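PDB 1I5G: tryparedoxin II from Crithidia fasciculata, which probably carries reducing equivalents from trypanothione to target proteins as a thioredoxin-like dithiol-disulfide oxidoreductase. Local coordinates for residues E59-E64 against K138-P143. The protein carries 1 engineered substitution. Numbering follows the deposited sequence.
Sequences EKKNFE and KDFPWP
F140 meets K61 and F63 across this contact, and its ring is the one side chain of 138-143 that reaches residues 59-64. Before it, the chain is fixed by D134, whose carboxylate accepts hydrogen bonds from the backbone N of K138 and of D139. F140 then projects toward the other segment: CG lies anti to the backbone N (chi1 176°), which carries the ring across to K61 and F63, between K61 CB and P141 CB. One face takes the aliphatic base of K61. K61 CB stands 4.1 Å from the F140 ring centroid, a CH-pi contact displaced toward the rim. Its direction is 21° off the ring normal. The K61 chain bends at its second torsion, and K61 CD still passes 4.2 Å from F140 CD1 before the ammonium group turns off from the ring. K61 O lies 3.6 Å from F140 CE1. The far end of the ring meets F63, with F140 CZ 3.5 Å from F63 CD2. The two ring centroids are 5.2 Å apart. Their planes are inclined at 32°, an oblique aromatic pair. Next along the chain, P141, after a cis peptide bond, sets its CB 3.8 Å above the plane on the face of F140 opposite K61, so the ring is sandwiched. W142 follows; its NE1 is hydrogen-bonded to D134 OD2 and its indole packs on helix 127-133. F63 itself begins strand 63-69 of the thioredoxin-like sheet, edge-to-face with F32 and touching Y54 and H57 of helix 41-57. The C-terminal loop is thereby joined to the turn between helix 41-57 and that strand. With 176 Å² buried, the chemistry implies a join held by dispersion, one CH-pi contact and an oblique ring pair, with no hydrogen bond or salt bridge between the segments.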
loop_
_atom_site.group_PDB
_atom_site.type_symbol
_atom_site.label_atom_id
_atom_site.label_comp_id
_atom_site.label_asym_id
_atom_site.label_seq_id
_atom_site.Cartn_x
_atom_site.Cartn_y
_atom_site.Cartn_z
ATOM N N GLU A 59 -10.774 -9.114 2.519
ATOM C CA GLU A 59 -12.024 -9.438 1.840
ATOM C C GLU A 59 -13.238 -8.862 2.544
ATOM O O GLU A 59 -14.027 -8.180 1.913
ATOM C CB GLU A 59 -12.091 -10.946 1.633
ATOM C CG GLU A 59 -13.162 -11.453 0.682
ATOM C CD GLU A 59 -12.805 -11.374 -0.796
ATOM O OE1 GLU A 59 -11.752 -10.803 -1.148
ATOM O OE2 GLU A 59 -13.590 -11.891 -1.634
ATOM N N LYS A 60 -13.368 -9.117 3.841
ATOM C CA LYS A 60 -14.528 -8.703 4.604
ATOM C C LYS A 60 -14.666 -7.196 4.755
ATOM O O LYS A 60 -15.774 -6.633 4.773
ATOM C CB LYS A 60 -14.523 -9.330 5.991
ATOM C CG LYS A 60 -14.804 -10.835 5.995
ATOM C CD LYS A 60 -14.368 -11.377 7.348
ATOM C CE LYS A 60 -14.735 -12.840 7.596
ATOM N NZ LYS A 60 -14.490 -13.111 9.042
ATOM N N LYS A 61 -13.548 -6.483 4.852
ATOM C CA LYS A 61 -13.545 -5.034 5.031
ATOM C C LYS A 61 -13.297 -4.339 3.685
ATOM O O LYS A 61 -13.238 -3.105 3.658
ATOM C CB LYS A 61 -12.501 -4.598 6.061
ATOM C CG LYS A 61 -12.693 -5.126 7.466
ATOM C CD LYS A 61 -13.909 -4.571 8.175
ATOM C CE LYS A 61 -13.952 -5.052 9.616
ATOM N NZ LYS A 61 -15.343 -5.184 10.129
ATOM N N ASN A 62 -13.162 -5.110 2.613
ATOM C CA ASN A 62 -13.087 -4.593 1.247
ATOM C C ASN A 62 -11.985 -3.570 0.993
ATOM O O ASN A 62 -12.222 -2.453 0.568
ATOM C CB ASN A 62 -14.457 -4.052 0.800
ATOM C CG ASN A 62 -14.571 -3.944 -0.695
ATOM O OD1 ASN A 62 -14.045 -4.824 -1.397
ATOM N ND2 ASN A 62 -15.231 -2.904 -1.180
ATOM N N PHE A 63 -10.773 -4.042 1.275
ATOM C CA PHE A 63 -9.626 -3.175 1.041
ATOM C C PHE A 63 -8.527 -3.915 0.294
ATOM O O PHE A 63 -8.516 -5.158 0.217
ATOM C CB PHE A 63 -9.089 -2.492 2.317
ATOM C CG PHE A 63 -8.453 -3.392 3.312
ATOM C CD1 PHE A 63 -7.151 -3.778 3.261
ATOM C CD2 PHE A 63 -9.201 -3.880 4.376
ATOM C CE1 PHE A 63 -6.603 -4.621 4.229
ATOM C CE2 PHE A 63 -8.663 -4.724 5.356
ATOM C CZ PHE A 63 -7.351 -5.108 5.276
ATOM N N GLU A 64 -7.595 -3.151 -0.258
ATOM C CA GLU A 64 -6.394 -3.648 -0.924
ATOM C C GLU A 64 -5.177 -2.929 -0.325
ATOM O O GLU A 64 -5.331 -1.825 0.186
ATOM C CB GLU A 64 -6.476 -3.411 -2.432
ATOM C CG GLU A 64 -5.388 -4.079 -3.259
ATOM C CD GLU A 64 -5.271 -5.535 -2.912
ATOM O OE1 GLU A 64 -6.048 -6.315 -3.522
ATOM O OE2 GLU A 64 -4.473 -5.914 -2.071
ATOM N N LYS A 138 -12.052 -3.406 14.466
ATOM C CA LYS A 138 -13.316 -2.902 15.030
ATOM C C LYS A 138 -13.678 -1.490 14.588
ATOM O O LYS A 138 -14.842 -1.133 14.407
ATOM C CB LYS A 138 -13.324 -2.984 16.561
ATOM C CG LYS A 138 -13.125 -4.371 17.129
ATOM C CD LYS A 138 -12.930 -4.352 18.627
ATOM C CE LYS A 138 -12.812 -5.787 19.097
ATOM N NZ LYS A 138 -12.496 -5.880 20.562
ATOM N N ASP A 139 -12.682 -0.625 14.387
ATOM C CA ASP A 139 -12.884 0.774 14.064
ATOM C C ASP A 139 -12.370 1.141 12.695
ATOM O O ASP A 139 -12.263 2.302 12.323
ATOM C CB ASP A 139 -12.168 1.649 15.094
ATOM C CG ASP A 139 -12.769 1.580 16.483
ATOM O OD1 ASP A 139 -13.998 1.433 16.595
ATOM O OD2 ASP A 139 -11.998 1.678 17.477
ATOM N N PHE A 140 -12.050 0.117 11.928
ATOM C CA PHE A 140 -11.610 0.303 10.526
ATOM C C PHE A 140 -12.672 1.101 9.770
ATOM O O PHE A 140 -13.883 0.856 9.992
ATOM C CB PHE A 140 -11.553 -1.075 9.862
ATOM C CG PHE A 140 -11.199 -1.023 8.397
ATOM C CD1 PHE A 140 -12.174 -0.851 7.417
ATOM C CD2 PHE A 140 -9.880 -1.141 8.003
ATOM C CE1 PHE A 140 -11.792 -0.811 6.081
ATOM C CE2 PHE A 140 -9.517 -1.096 6.671
ATOM C CZ PHE A 140 -10.469 -0.931 5.728
ATOM N N PRO A 141 -12.313 2.036 8.885
ATOM C CA PRO A 141 -10.957 2.398 8.428
ATOM C C PRO A 141 -10.269 3.552 9.158
ATOM O O PRO A 141 -9.379 4.191 8.615
ATOM C CB PRO A 141 -11.216 2.869 6.999
ATOM C CG PRO A 141 -12.639 3.155 6.942
ATOM C CD PRO A 141 -13.349 2.862 8.231
ATOM N N TRP A 142 -10.667 3.805 10.387
ATOM C CA TRP A 142 -9.988 4.776 11.222
ATOM C C TRP A 142 -9.896 6.154 10.575
ATOM O O TRP A 142 -8.821 6.738 10.465
ATOM C CB TRP A 142 -8.618 4.253 11.617
ATOM C CG TRP A 142 -8.533 2.819 11.957
ATOM C CD1 TRP A 142 -9.050 2.171 13.062
ATOM C CD2 TRP A 142 -7.901 1.808 11.172
ATOM N NE1 TRP A 142 -8.747 0.833 12.984
ATOM C CE2 TRP A 142 -8.029 0.584 11.845
ATOM C CE3 TRP A 142 -7.199 1.835 9.969
ATOM C CZ2 TRP A 142 -7.488 -0.603 11.351
ATOM C CZ3 TRP A 142 -6.668 0.687 9.485
ATOM C CH2 TRP A 142 -6.813 -0.519 10.154
ATOM N N PRO A 143 -11.022 6.706 10.156
ATOM C CA PRO A 143 -10.923 7.970 9.428
ATOM C C PRO A 143 -10.294 9.051 10.301
ATOM O O PRO A 143 -10.637 9.229 11.476
ATOM C CB PRO A 143 -12.371 8.328 9.138
ATOM C CG PRO A 143 -13.157 7.578 10.176
ATOM C CD PRO A 143 -12.411 6.249 10.339
#